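Local coordinates for protein S-adenosylmethionine decarboxylase proenzyme (Aquifex aeolicus, PDB 2III) that probably catalyses the decarboxylation of S-adenosylmethionine to S-adenosylmethioninamine, the propylamine donor for spermidine and spermine synthesis, at residues D22-I27 with S45-F50; G54-V59 with S67-P72; E29-A34 with D95-Q100; D12-D17 with H74-V79; G6-A11 with D80-G85. All blocks are in the same frame, centred on the assembly; numbering follows the deposited sequence.

Contact 1 of 5, residues D22-I27 with S45-F50; sequences DRVEDI and SHYYQF. With MG (magnesium ion), chain B.
Val24 packs against Tyr47 and Gln49 in the tight part of the contact. Val24 CG1 meets Tyr47 CB at 3.6 Å. That branch lies anti to the backbone N (chi1 165°), which leaves Val24 CG2 to rest on the aliphatic part of Gln49, 3.6 Å from Gln49 CB. One turn later Ile27 CG2 touches the Tyr47 ring at its edge, 3.7 Å from Tyr47 CE2. Ile27 also packs on Ile68 and Thr70 of strand 65-71. The start of helix 24-37 lies on strand 42-49, the outermost on its side of this chain's sheet, as one layer of a two-layer alpha/beta sandwich covers the other. On the other face of the strand, His46 stacks on His46 of the second subunit. The outer end of the contact is looser and polar. Arg23 bends its chain back, and its guanidinium stacks flat over the Gln49 side-chain amide, with the planes 8° apart. Arg23 is also the N-cap residue: Arg23 N donates to Asp26 OD2 over 2.8 Å, so the carboxylate grips the first turn. Beside it sits the magnesium ion, bound by Asp22 OD2 at 2.3 Å and by the backbone O of Asp19. Asp22 OD2 and Asp26 OD2, both acceptors, are 2.8 Å apart, and the metal's charge probably offsets their repulsion. Asp26 OD2, of the same site, is 2.8 Å from the magnesium, longer than the Asp22 bond.

Contact 2 of 5, residues G54-V59 with S67-P72; sequences GATGVV and SIHTWP
The His69 ring meets Thr56 at its edge. His69 ND1 donates to Thr56 OG1 over 3.0 Å, with the oxygen 3° out of the ring plane. The ring's NE2 is hydrogen-bonded to His65 ND1 of the second subunit, whose ring also packs on it. Tyr82 of that subunit meets the His69 ring edge-to-face. The two strands form an antiparallel beta hairpin, with Thr56 and His69 a non-hydrogen-bonded pair. His69 is probably the proton acceptor in self-processing. Thr56 CG2 also touches the ring, 3.3 Å from His69 CE1. Replacing His69 with an alanine would probably leave Thr56 OG1 and His65 of the second subunit without the ring that joins them, and open a gap beside Thr56 CG2. Gly57 and Ile68 are the hydrogen-bonded pair: Gly57 N to Ile68 O and Ile68 N to Gly57 O are both 2.9 Å. Ile68 points to the other face, under Ile27 and Leu30. At the hairpin's open end, Ala55 N donates to Thr70 OG1 over 3.0 Å. This hydroxyl also bonds to Ile21 O. A side chain on Gly54 would collide with Thr70 O; instead Gly54 CA sits 3.5 Å from Pro72 CD.

Contact 3 of 5, residues E29-A34 with D95-Q100; sequences ELLEGA and DYIITQ
Tyr96 lies against the backbone of Gly33 and Ala34. One face of its ring has Gly33 O above it, 3.5 Å from the plane and toward the rim. The opposite face carries Gln100 CG of its own helix, also 3.5 Å from the plane. Leu30 O sits at the ring edge, 3.4 Å from Tyr96 CE2. Gly33 makes this possible, because a beta carbon there would run into Tyr96 OH. The methyl of Ala34 touches Tyr96 CD2 at 3.7 Å and fits equally close to Ile97 CG1. Deeper in, Leu31 CD2 meets Ile97 CD1 at 3.9 Å. At the other end, Leu30 and Gln100 slide past each other, with Leu30 CD1 3.5 Å from Gln100 CB. The Tyr96 side chain is directed toward the other helix with CG opposite its backbone N (chi1 179°). Its ring also meets that of Tyr37, farther along helix 24-37. Behind it, Tyr96 O takes two bonds, from Gln100 N and from Thr99 OG1, the latter 2.8 Å long. Leu30 and Leu31 rest on Ile68 of the sheet below, and Ile98 rests on Ile106. The axes of the two segments pass 9.1 Å apart, at 142° between their directions, running in roughly opposite senses. Two such helices, laid together on one side of an antiparallel sheet, form the helical layer of this decarboxylase's two-layer alpha/beta sandwich.

Contact 4 of 5, residues D12-D17 with H74-V79; sequences DLYGVD and HGLATV
Leu13 and Ala77 form the hydrogen-bonded pair of this antiparallel strand contact, and each satisfies the other's backbone. Leu13 N donates to Ala77 O over 2.8 Å, almost straight. Ala77 N returns the bond to Leu13 O over 3.1 Å. Toward strand 65-71, on its other side, the chain has a G1 beta bulge: Gly75 and Leu76 both face Trp71. Gly75 has positive phi, and a beta carbon on it would strike Val16 O. Gly75 O accepts from Val16 N at 2.9 Å. Gly15 N is too poorly angled to share that oxygen and gives its proton to a water, 2.8 Å away. The same water donates to His74 O, bridging the two loops. Asp12, Thr78 and Tyr14 find polar partners in the second subunit. Asp12 OD1 makes a salt bridge with Arg113 of that subunit, while Thr78 reaches it only with CG2. Thr78 OG1 bonds to Tyr82 OH of the second subunit, and Tyr14 OH to its Ile115 N. On the opposite face, Leu13 CD1 packs against Val79 CG2. Leu76 covers the Tyr14 ring in a CH-pi contact, with CD1 4.0 Å from the centroid and 6° off the normal.

Contact 5 of 5, residues G6-A11 with D80-G85; sequences GLHILA and DVYTCG
His8 and Tyr82 each hold CG anti to the backbone N, at chi1 -176° and -178°. Both residues stand on one face of the sheet, and these torsions lay their rings nearly parallel, 7° apart. They are a non-hydrogen-bonded pair in the antiparallel ladder between inner strands 3-14 and 76-84. The rings are slid so far, 5.0 Å between centroids, that they barely overlap. Each covers the other's CB instead: Tyr82 CB lies over His8, 4.1 Å from the centroid, and His8 CB over Tyr82. Leu10 CD2 covers the opposite face of His8. The imidazole is fixed at its edge as well. His8 NE2 donates to Asp80 OD1 over 2.8 Å, in the ring plane but on the anti side of the carboxylate and tilted out of its plane. His8 ND1 bonds to Arg113 of the same chain, and Asp80 OD2 makes a salt bridge with Arg113 of the second subunit. A phenylalanine in place of His8 would probably leave Asp80 OD1 without this donor, and Arg113 of the same chain without its bond to ND1. Backbone bonds pair Leu7 with Thr83 and Ile9 with Val81, with Ile9 N to Val81 O at 2.8 Å. The ladder leads to the predicted active site. Cys84, probably the proton donor in catalysis, packs on Ser64, the predicted source of the pyruvoyl group. Tyr82 also touches Ser64. A side chain on Gly6 would run into Tyr82 CE2; as it is, Gly6 CA lies 3.2 Å from Thr83 O.

In the fold
Contacts 2, 4 and 5 are buried strand ladders of one antiparallel sheet. Contacts 4 and 5 use the same strands, 3-14 and 76-84, and meet where Val79 N approaches Ala11 O. Contact 2 adjoins them through strand 65-71. Contact 3 is partly buried and apolar; it joins the helices above the sheet, and its Leu30, Leu31 and Ile97 reach down to Ile68, Val59 and Val79. Contact 1 lies at the surface, shares helix 24-37 with contact 3, and adds a metal site. All but contact 3 touch the second subunit. Polar side chains gather mostly on the dimer-facing side of contacts 2, 4 and 5, while mostly aliphatic ones fill the side under the helices.

Contact 1 of 5, residues D22-I27 with S45-F50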
# COMPACT_ATOMS: atom_id res chain seq x y z
N ASP A 22 2.95 19.17 -3.21
CA ASP A 22 4.30 19.44 -2.75
C ASP A 22 4.55 19.40 -1.24
O ASP A 22 5.64 19.05 -0.80
CB ASP A 22 4.81 20.77 -3.34
CG ASP A 22 3.97 21.97 -2.93
OD1 ASP A 22 4.39 23.11 -3.22
OD2 ASP A 22 2.89 21.79 -2.32
N ARG A 23 3.54 19.74 -0.44
CA ARG A 23 3.73 19.74 1.01
C ARG A 23 2.82 18.72 1.71
O ARG A 23 1.86 18.23 1.13
CB ARG A 23 3.45 21.14 1.59
CG ARG A 23 4.18 22.31 0.90
CD ARG A 23 5.70 22.18 0.95
NE ARG A 23 6.24 22.28 2.31
CZ ARG A 23 7.50 22.01 2.63
NH1 ARG A 23 8.37 21.64 1.70
NH2 ARG A 23 7.90 22.11 3.89
N VAL A 24 3.14 18.39 2.97
CA VAL A 24 2.32 17.45 3.73
C VAL A 24 0.89 17.99 3.91
O VAL A 24 -0.07 17.24 3.81
CB VAL A 24 2.91 17.19 5.13
CG1 VAL A 24 1.86 16.53 6.03
CG2 VAL A 24 4.14 16.29 5.02
N GLU A 25 0.78 19.28 4.18
CA GLU A 25 -0.53 19.92 4.36
C GLU A 25 -1.49 19.50 3.26
O GLU A 25 -2.65 19.18 3.52
CB GLU A 25 -0.39 21.45 4.34
CG GLU A 25 0.48 22.02 5.44
CD GLU A 25 1.86 21.39 5.47
OE1 GLU A 25 2.52 21.37 4.41
OE2 GLU A 25 2.28 20.93 6.55
N ASP A 26 -0.99 19.51 2.02
CA ASP A 26 -1.81 19.14 0.86
C ASP A 26 -2.28 17.68 0.94
O ASP A 26 -3.47 17.39 0.79
CB ASP A 26 -1.01 19.34 -0.44
CG ASP A 26 -0.32 20.70 -0.53
OD1 ASP A 26 -1.03 21.73 -0.59
OD2 ASP A 26 0.93 20.72 -0.56
N ILE A 27 -1.34 16.76 1.17
CA ILE A 27 -1.66 15.34 1.24
C ILE A 27 -2.64 15.04 2.37
O ILE A 27 -3.60 14.29 2.19
CB ILE A 27 -0.38 14.48 1.43
CG1 ILE A 27 0.54 14.66 0.23
CG2 ILE A 27 -0.72 13.02 1.61
CD1 ILE A 27 -0.14 14.42 -1.09
N SER A 45 -3.24 7.86 10.97
CA SER A 45 -2.71 8.40 9.73
C SER A 45 -1.30 8.94 9.97
O SER A 45 -1.02 9.56 11.00
CB SER A 45 -3.62 9.50 9.18
OG SER A 45 -3.64 10.63 10.04
N HIS A 46 -0.41 8.72 9.00
CA HIS A 46 0.97 9.16 9.13
C HIS A 46 1.49 9.79 7.86
O HIS A 46 1.31 9.25 6.76
CB HIS A 46 1.83 7.97 9.55
CG HIS A 46 1.21 7.17 10.65
ND1 HIS A 46 0.34 6.14 10.41
CD2 HIS A 46 1.23 7.35 11.99
CE1 HIS A 46 -0.16 5.71 11.56
NE2 HIS A 46 0.37 6.43 12.53
N TYR A 47 2.13 10.95 8.02
CA TYR A 47 2.67 11.70 6.90
C TYR A 47 4.14 12.01 7.03
O TYR A 47 4.69 12.04 8.14
CB TYR A 47 1.91 13.00 6.74
CG TYR A 47 0.42 12.80 6.62
CD1 TYR A 47 -0.38 12.59 7.74
CD2 TYR A 47 -0.19 12.78 5.36
CE1 TYR A 47 -1.75 12.36 7.62
CE2 TYR A 47 -1.55 12.55 5.23
CZ TYR A 47 -2.33 12.34 6.36
OH TYR A 47 -3.68 12.11 6.21
N TYR A 48 4.79 12.23 5.90
CA TYR A 48 6.20 12.57 5.90
C TYR A 48 6.51 13.58 4.80
O TYR A 48 6.08 13.43 3.66
CB TYR A 48 7.06 11.32 5.69
CG TYR A 48 8.52 11.61 5.92
CD1 TYR A 48 9.02 11.84 7.20
CD2 TYR A 48 9.41 11.69 4.84
CE1 TYR A 48 10.36 12.16 7.41
CE2 TYR A 48 10.76 12.00 5.04
CZ TYR A 48 11.22 12.23 6.32
OH TYR A 48 12.55 12.55 6.52
N GLN A 49 7.26 14.62 5.16
CA GLN A 49 7.64 15.67 4.23
C GLN A 49 9.04 15.38 3.69
O GLN A 49 9.98 15.20 4.46
CB GLN A 49 7.64 17.03 4.94
CG GLN A 49 8.08 18.22 4.09
CD GLN A 49 7.18 18.46 2.89
OE1 GLN A 49 7.57 18.21 1.75
NE2 GLN A 49 5.97 18.94 3.15
N PHE A 50 9.17 15.32 2.37
CA PHE A 50 10.47 15.08 1.75
C PHE A 50 11.04 16.41 1.28
O PHE A 50 10.29 17.36 1.04
CB PHE A 50 10.34 14.13 0.55
CG PHE A 50 10.08 12.70 0.94
CD1 PHE A 50 11.07 11.94 1.54
CD2 PHE A 50 8.83 12.12 0.71
CE1 PHE A 50 10.83 10.61 1.93
CE2 PHE A 50 8.58 10.79 1.09
CZ PHE A 50 9.58 10.04 1.70
MG MG B . 0.99 23.07 -2.09
O HOH W 1 0.97 23.45 -0.48

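Contact 2 of 5, residues G54-V59 with S67-P72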
# COMPACT_ATOMS: atom_id res chain seq x y z
N GLY A 54 7.55 17.19 -1.86
CA GLY A 54 6.99 15.87 -2.06
C GLY A 54 6.71 15.26 -0.71
O GLY A 54 7.39 15.59 0.26
N ALA A 55 5.73 14.37 -0.64
CA ALA A 55 5.37 13.76 0.63
C ALA A 55 4.73 12.38 0.52
O ALA A 55 4.25 11.97 -0.54
CB ALA A 55 4.41 14.71 1.39
N THR A 56 4.75 11.66 1.64
CA THR A 56 4.13 10.35 1.73
C THR A 56 3.01 10.47 2.75
O THR A 56 3.09 11.23 3.72
CB THR A 56 5.13 9.28 2.22
OG1 THR A 56 6.07 9.00 1.17
CG2 THR A 56 4.39 8.00 2.59
N GLY A 57 1.93 9.73 2.51
CA GLY A 57 0.81 9.74 3.42
C GLY A 57 0.21 8.35 3.44
O GLY A 57 -0.00 7.77 2.38
N VAL A 58 -0.03 7.81 4.63
CA VAL A 58 -0.63 6.49 4.74
C VAL A 58 -1.70 6.52 5.82
O VAL A 58 -1.51 7.11 6.88
CB VAL A 58 0.42 5.42 5.11
CG1 VAL A 58 1.00 5.72 6.48
CG2 VAL A 58 -0.22 4.04 5.09
N VAL A 59 -2.82 5.88 5.54
CA VAL A 59 -3.91 5.82 6.50
C VAL A 59 -4.28 4.36 6.72
O VAL A 59 -4.59 3.64 5.77
CB VAL A 59 -5.17 6.54 5.97
CG1 VAL A 59 -6.23 6.61 7.06
CG2 VAL A 59 -4.80 7.92 5.46
N SER A 67 -2.77 5.03 0.62
CA SER A 67 -1.43 5.61 0.63
C SER A 67 -1.22 6.50 -0.58
O SER A 67 -1.90 6.34 -1.60
CB SER A 67 -0.37 4.50 0.63
OG SER A 67 -0.48 3.71 -0.55
N ILE A 68 -0.29 7.43 -0.46
CA ILE A 68 0.06 8.33 -1.55
C ILE A 68 1.50 8.80 -1.40
O ILE A 68 1.94 9.18 -0.32
CB ILE A 68 -0.86 9.57 -1.61
CG1 ILE A 68 -0.46 10.42 -2.82
CG2 ILE A 68 -0.75 10.36 -0.33
CD1 ILE A 68 -1.40 11.58 -3.13
N HIS A 69 2.23 8.74 -2.51
CA HIS A 69 3.62 9.15 -2.56
C HIS A 69 3.64 10.16 -3.71
O HIS A 69 2.98 9.95 -4.74
CB HIS A 69 4.49 7.93 -2.87
CG HIS A 69 4.36 6.83 -1.86
ND1 HIS A 69 4.83 6.93 -0.57
CD2 HIS A 69 3.81 5.59 -1.95
CE1 HIS A 69 4.58 5.81 0.09
NE2 HIS A 69 3.96 4.98 -0.73
N THR A 70 4.35 11.27 -3.55
CA THR A 70 4.36 12.28 -4.60
C THR A 70 5.71 12.82 -5.03
O THR A 70 6.69 12.78 -4.29
CB THR A 70 3.48 13.49 -4.20
OG1 THR A 70 4.18 14.28 -3.23
CG2 THR A 70 2.17 13.01 -3.59
N TRP A 71 5.73 13.34 -6.26
CA TRP A 71 6.92 13.90 -6.88
C TRP A 71 6.48 15.14 -7.63
O TRP A 71 6.10 15.07 -8.80
CB TRP A 71 7.53 12.91 -7.88
CG TRP A 71 8.15 11.70 -7.25
CD1 TRP A 71 9.47 11.52 -6.96
CD2 TRP A 71 7.48 10.50 -6.84
NE1 TRP A 71 9.66 10.28 -6.39
CE2 TRP A 71 8.46 9.64 -6.30
CE3 TRP A 71 6.14 10.08 -6.87
CZ2 TRP A 71 8.15 8.37 -5.80
CZ3 TRP A 71 5.83 8.81 -6.37
CH2 TRP A 71 6.83 7.97 -5.84
N PRO A 72 6.50 16.29 -6.96
CA PRO A 72 6.10 17.55 -7.58
C PRO A 72 6.81 17.82 -8.92
O PRO A 72 6.17 18.25 -9.88
CB PRO A 72 6.47 18.58 -6.51
CG PRO A 72 6.14 17.85 -5.25
CD PRO A 72 6.72 16.47 -5.51

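Contact 3 of 5, residues E29-A34 with D95-Q100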
# COMPACT_ATOMS: atom_id res chain seq x y z
N GLU A 29 -4.81 17.13 3.85
CA GLU A 29 -6.15 17.60 3.53
C GLU A 29 -6.81 16.65 2.56
O GLU A 29 -7.97 16.26 2.73
CB GLU A 29 -6.11 18.99 2.91
CG GLU A 29 -6.28 20.12 3.90
CD GLU A 29 -6.61 21.43 3.21
OE1 GLU A 29 -7.62 21.48 2.47
OE2 GLU A 29 -5.87 22.42 3.41
N LEU A 30 -6.06 16.27 1.53
CA LEU A 30 -6.52 15.36 0.50
C LEU A 30 -7.04 14.03 1.05
O LEU A 30 -8.18 13.65 0.79
CB LEU A 30 -5.38 15.08 -0.49
CG LEU A 30 -5.68 14.16 -1.67
CD1 LEU A 30 -6.55 14.91 -2.67
CD2 LEU A 30 -4.37 13.73 -2.33
N LEU A 31 -6.20 13.33 1.81
CA LEU A 31 -6.58 12.03 2.37
C LEU A 31 -7.66 12.14 3.45
O LEU A 31 -8.49 11.23 3.59
CB LEU A 31 -5.35 11.30 2.92
CG LEU A 31 -4.24 10.89 1.94
CD1 LEU A 31 -3.31 9.90 2.62
CD2 LEU A 31 -4.83 10.27 0.70
N GLU A 32 -7.65 13.22 4.22
CA GLU A 32 -8.69 13.40 5.24
C GLU A 32 -9.99 13.56 4.48
O GLU A 32 -11.04 13.06 4.89
CB GLU A 32 -8.45 14.66 6.08
CG GLU A 32 -7.24 14.64 6.99
CD GLU A 32 -7.18 15.87 7.90
OE1 GLU A 32 -7.41 16.99 7.40
OE2 GLU A 32 -6.88 15.70 9.10
N GLY A 33 -9.91 14.28 3.36
CA GLY A 33 -11.09 14.51 2.55
C GLY A 33 -11.60 13.25 1.89
O GLY A 33 -12.82 13.09 1.73
N ALA A 34 -10.69 12.36 1.51
CA ALA A 34 -11.09 11.12 0.86
C ALA A 34 -11.81 10.24 1.87
O ALA A 34 -12.90 9.74 1.61
CB ALA A 34 -9.86 10.40 0.30
N ASP A 95 -12.15 8.12 -6.37
CA ASP A 95 -12.79 9.12 -7.22
C ASP A 95 -12.55 10.51 -6.63
O ASP A 95 -12.29 11.48 -7.36
CB ASP A 95 -14.31 8.90 -7.32
CG ASP A 95 -14.68 7.64 -8.08
OD1 ASP A 95 -13.85 7.14 -8.86
OD2 ASP A 95 -15.82 7.15 -7.90
N TYR A 96 -12.63 10.59 -5.31
CA TYR A 96 -12.41 11.85 -4.61
C TYR A 96 -10.97 12.32 -4.84
O TYR A 96 -10.74 13.42 -5.32
CB TYR A 96 -12.67 11.69 -3.11
CG TYR A 96 -12.43 12.96 -2.33
CD1 TYR A 96 -13.38 13.99 -2.31
CD2 TYR A 96 -11.23 13.17 -1.65
CE1 TYR A 96 -13.14 15.19 -1.64
CE2 TYR A 96 -10.98 14.36 -0.98
CZ TYR A 96 -11.93 15.36 -0.98
OH TYR A 96 -11.68 16.54 -0.31
N ILE A 97 -10.01 11.47 -4.48
CA ILE A 97 -8.61 11.80 -4.64
C ILE A 97 -8.29 12.25 -6.07
O ILE A 97 -7.64 13.28 -6.27
CB ILE A 97 -7.72 10.59 -4.25
CG1 ILE A 97 -7.78 10.38 -2.73
CG2 ILE A 97 -6.28 10.80 -4.72
CD1 ILE A 97 -7.10 9.13 -2.23
N ILE A 98 -8.76 11.51 -7.06
CA ILE A 98 -8.51 11.87 -8.45
C ILE A 98 -9.11 13.23 -8.82
O ILE A 98 -8.44 14.06 -9.45
CB ILE A 98 -9.04 10.79 -9.42
CG1 ILE A 98 -8.19 9.53 -9.30
CG2 ILE A 98 -9.00 11.30 -10.87
CD1 ILE A 98 -8.66 8.38 -10.17
N THR A 99 -10.37 13.47 -8.45
CA THR A 99 -10.99 14.75 -8.79
C THR A 99 -10.30 15.91 -8.11
O THR A 99 -10.19 16.99 -8.68
CB THR A 99 -12.48 14.81 -8.40
OG1 THR A 99 -12.60 14.66 -6.98
CG2 THR A 99 -13.27 13.73 -9.11
N GLN A 100 -9.82 15.70 -6.88
CA GLN A 100 -9.14 16.78 -6.18
C GLN A 100 -7.80 17.09 -6.84
O GLN A 100 -7.42 18.25 -6.97
CB GLN A 100 -8.92 16.42 -4.71
CG GLN A 100 -10.21 16.23 -3.93
CD GLN A 100 -11.15 17.42 -4.08
OE1 GLN A 100 -10.80 18.55 -3.73
NE2 GLN A 100 -12.35 17.16 -4.59

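Contact 4 of 5, residues D12-D17 with H74-V79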
# COMPACT_ATOMS: atom_id res chain seq x y z
N ASP A 12 -1.55 5.67 -10.92
CA ASP A 12 -0.42 6.57 -11.05
C ASP A 12 -1.02 7.78 -11.76
O ASP A 12 -1.52 7.66 -12.88
CB ASP A 12 0.70 5.93 -11.87
CG ASP A 12 1.21 4.64 -11.25
OD1 ASP A 12 1.01 4.43 -10.03
OD2 ASP A 12 1.82 3.83 -11.98
N LEU A 13 -1.01 8.92 -11.09
CA LEU A 13 -1.59 10.14 -11.65
C LEU A 13 -0.54 11.08 -12.21
O LEU A 13 0.38 11.48 -11.51
CB LEU A 13 -2.40 10.85 -10.57
CG LEU A 13 -3.25 9.99 -9.63
CD1 LEU A 13 -4.05 10.92 -8.73
CD2 LEU A 13 -4.19 9.08 -10.41
N TYR A 14 -0.69 11.44 -13.49
CA TYR A 14 0.25 12.34 -14.16
C TYR A 14 -0.39 13.68 -14.52
O TYR A 14 -1.61 13.81 -14.61
CB TYR A 14 0.78 11.70 -15.44
CG TYR A 14 1.48 10.37 -15.24
CD1 TYR A 14 2.86 10.25 -15.44
CD2 TYR A 14 0.77 9.23 -14.86
CE1 TYR A 14 3.50 9.04 -15.27
CE2 TYR A 14 1.41 8.00 -14.69
CZ TYR A 14 2.78 7.92 -14.90
OH TYR A 14 3.44 6.72 -14.75
N GLY A 15 0.46 14.68 -14.73
CA GLY A 15 -0.05 15.99 -15.09
C GLY A 15 -0.69 16.70 -13.92
O GLY A 15 -1.53 17.58 -14.11
N VAL A 16 -0.30 16.32 -12.71
CA VAL A 16 -0.85 16.94 -11.51
C VAL A 16 -0.06 18.20 -11.15
O VAL A 16 1.17 18.17 -11.09
CB VAL A 16 -0.79 15.98 -10.31
CG1 VAL A 16 -1.25 16.71 -9.04
CG2 VAL A 16 -1.67 14.75 -10.58
N ASP A 17 -0.76 19.30 -10.92
CA ASP A 17 -0.10 20.55 -10.56
C ASP A 17 0.79 20.32 -9.34
O ASP A 17 0.36 19.71 -8.35
CB ASP A 17 -1.14 21.64 -10.28
CG ASP A 17 -1.93 22.03 -11.52
OD1 ASP A 17 -3.00 22.66 -11.39
OD2 ASP A 17 -1.46 21.72 -12.64
N HIS A 74 7.66 15.96 -11.15
CA HIS A 74 7.13 15.12 -12.22
C HIS A 74 5.62 15.21 -12.35
O HIS A 74 5.02 14.50 -13.17
CB HIS A 74 7.53 13.66 -11.99
CG HIS A 74 8.99 13.39 -12.14
ND1 HIS A 74 9.78 12.93 -11.11
CD2 HIS A 74 9.82 13.53 -13.21
CE1 HIS A 74 11.02 12.80 -11.53
NE2 HIS A 74 11.07 13.16 -12.80
N GLY A 75 5.00 16.08 -11.56
CA GLY A 75 3.55 16.21 -11.60
C GLY A 75 2.93 14.85 -11.38
O GLY A 75 1.87 14.52 -11.93
N LEU A 76 3.59 14.05 -10.55
CA LEU A 76 3.15 12.69 -10.29
C LEU A 76 2.82 12.34 -8.86
O LEU A 76 3.50 12.76 -7.91
CB LEU A 76 4.22 11.71 -10.79
CG LEU A 76 4.05 10.25 -10.37
CD1 LEU A 76 2.93 9.62 -11.17
CD2 LEU A 76 5.35 9.49 -10.57
N ALA A 77 1.77 11.53 -8.72
CA ALA A 77 1.32 11.03 -7.42
C ALA A 77 0.89 9.57 -7.61
O ALA A 77 0.13 9.26 -8.52
CB ALA A 77 0.15 11.87 -6.91
N THR A 78 1.40 8.68 -6.77
CA THR A 78 1.03 7.28 -6.84
C THR A 78 0.12 7.00 -5.66
O THR A 78 0.51 7.16 -4.49
CB THR A 78 2.28 6.38 -6.82
OG1 THR A 78 3.15 6.77 -5.74
CG2 THR A 78 3.02 6.51 -8.15
N VAL A 79 -1.10 6.57 -5.97
CA VAL A 79 -2.13 6.33 -4.97
C VAL A 79 -2.61 4.89 -4.80
O VAL A 79 -2.73 4.14 -5.77
CB VAL A 79 -3.37 7.19 -5.28
CG1 VAL A 79 -4.35 7.13 -4.12
CG2 VAL A 79 -2.94 8.63 -5.60
O HOH W 2 3.22 14.30 -15.12

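Contact 5 of 5, residues G6-A11 with D80-G85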
# COMPACT_ATOMS: atom_id res chain seq x y z
N GLY A 6 -11.14 -8.12 0.12
CA GLY A 6 -10.84 -6.71 -0.08
C GLY A 6 -10.64 -6.31 -1.53
O GLY A 6 -10.39 -7.14 -2.40
N LEU A 7 -10.77 -5.01 -1.78
CA LEU A 7 -10.60 -4.47 -3.11
C LEU A 7 -9.48 -3.43 -3.01
O LEU A 7 -9.51 -2.55 -2.15
CB LEU A 7 -11.89 -3.80 -3.59
CG LEU A 7 -11.91 -3.50 -5.09
CD1 LEU A 7 -12.08 -4.79 -5.87
CD2 LEU A 7 -13.05 -2.58 -5.38
N HIS A 8 -8.51 -3.55 -3.90
CA HIS A 8 -7.35 -2.67 -3.89
C HIS A 8 -7.23 -1.96 -5.23
O HIS A 8 -7.06 -2.59 -6.28
CB HIS A 8 -6.10 -3.52 -3.60
CG HIS A 8 -4.83 -2.74 -3.48
ND1 HIS A 8 -3.65 -3.32 -3.06
CD2 HIS A 8 -4.54 -1.45 -3.75
CE1 HIS A 8 -2.69 -2.42 -3.07
NE2 HIS A 8 -3.20 -1.27 -3.49
N ILE A 9 -7.33 -0.64 -5.19
CA ILE A 9 -7.20 0.18 -6.38
C ILE A 9 -5.89 0.96 -6.29
O ILE A 9 -5.61 1.61 -5.28
CB ILE A 9 -8.33 1.22 -6.49
CG1 ILE A 9 -9.70 0.56 -6.34
CG2 ILE A 9 -8.23 1.94 -7.83
CD1 ILE A 9 -10.82 1.58 -6.17
N LEU A 10 -5.09 0.90 -7.34
CA LEU A 10 -3.86 1.67 -7.36
C LEU A 10 -3.85 2.46 -8.66
O LEU A 10 -4.28 1.97 -9.70
CB LEU A 10 -2.62 0.77 -7.23
CG LEU A 10 -2.53 -0.62 -7.87
CD1 LEU A 10 -1.13 -1.16 -7.67
CD2 LEU A 10 -3.54 -1.56 -7.23
N ALA A 11 -3.38 3.69 -8.59
CA ALA A 11 -3.33 4.54 -9.77
C ALA A 11 -2.12 5.44 -9.75
O ALA A 11 -1.69 5.89 -8.69
CB ALA A 11 -4.58 5.39 -9.84
N ASP A 80 -2.91 4.51 -3.56
CA ASP A 80 -3.43 3.18 -3.27
C ASP A 80 -4.64 3.30 -2.36
O ASP A 80 -4.58 3.95 -1.31
CB ASP A 80 -2.39 2.31 -2.55
CG ASP A 80 -1.29 1.81 -3.46
OD1 ASP A 80 -1.11 0.57 -3.52
OD2 ASP A 80 -0.61 2.64 -4.10
N VAL A 81 -5.74 2.67 -2.76
CA VAL A 81 -6.94 2.65 -1.93
C VAL A 81 -7.31 1.18 -1.79
O VAL A 81 -7.82 0.57 -2.72
CB VAL A 81 -8.10 3.44 -2.53
CG1 VAL A 81 -9.36 3.27 -1.67
CG2 VAL A 81 -7.74 4.91 -2.59
N TYR A 82 -7.04 0.63 -0.61
CA TYR A 82 -7.29 -0.77 -0.30
C TYR A 82 -8.24 -0.87 0.91
O TYR A 82 -7.85 -0.54 2.02
CB TYR A 82 -5.94 -1.42 0.03
CG TYR A 82 -5.93 -2.90 0.33
CD1 TYR A 82 -4.73 -3.56 0.61
CD2 TYR A 82 -7.11 -3.66 0.35
CE1 TYR A 82 -4.70 -4.92 0.89
CE2 TYR A 82 -7.09 -5.03 0.63
CZ TYR A 82 -5.87 -5.66 0.91
OH TYR A 82 -5.83 -7.00 1.22
N THR A 83 -9.48 -1.31 0.67
CA THR A 83 -10.48 -1.47 1.73
C THR A 83 -10.97 -2.91 1.79
O THR A 83 -10.84 -3.67 0.82
CB THR A 83 -11.71 -0.58 1.51
OG1 THR A 83 -12.41 -1.02 0.34
CG2 THR A 83 -11.30 0.87 1.32
N CYS A 84 -11.56 -3.30 2.92
CA CYS A 84 -12.08 -4.65 3.10
C CYS A 84 -13.59 -4.64 3.32
O CYS A 84 -14.08 -3.94 4.20
CB CYS A 84 -11.40 -5.33 4.29
SG CYS A 84 -9.60 -5.38 4.20
N GLY A 85 -14.32 -5.41 2.52
CA GLY A 85 -15.76 -5.46 2.68
C GLY A 85 -16.60 -4.59 1.76
O GLY A 85 -17.38 -5.12 0.96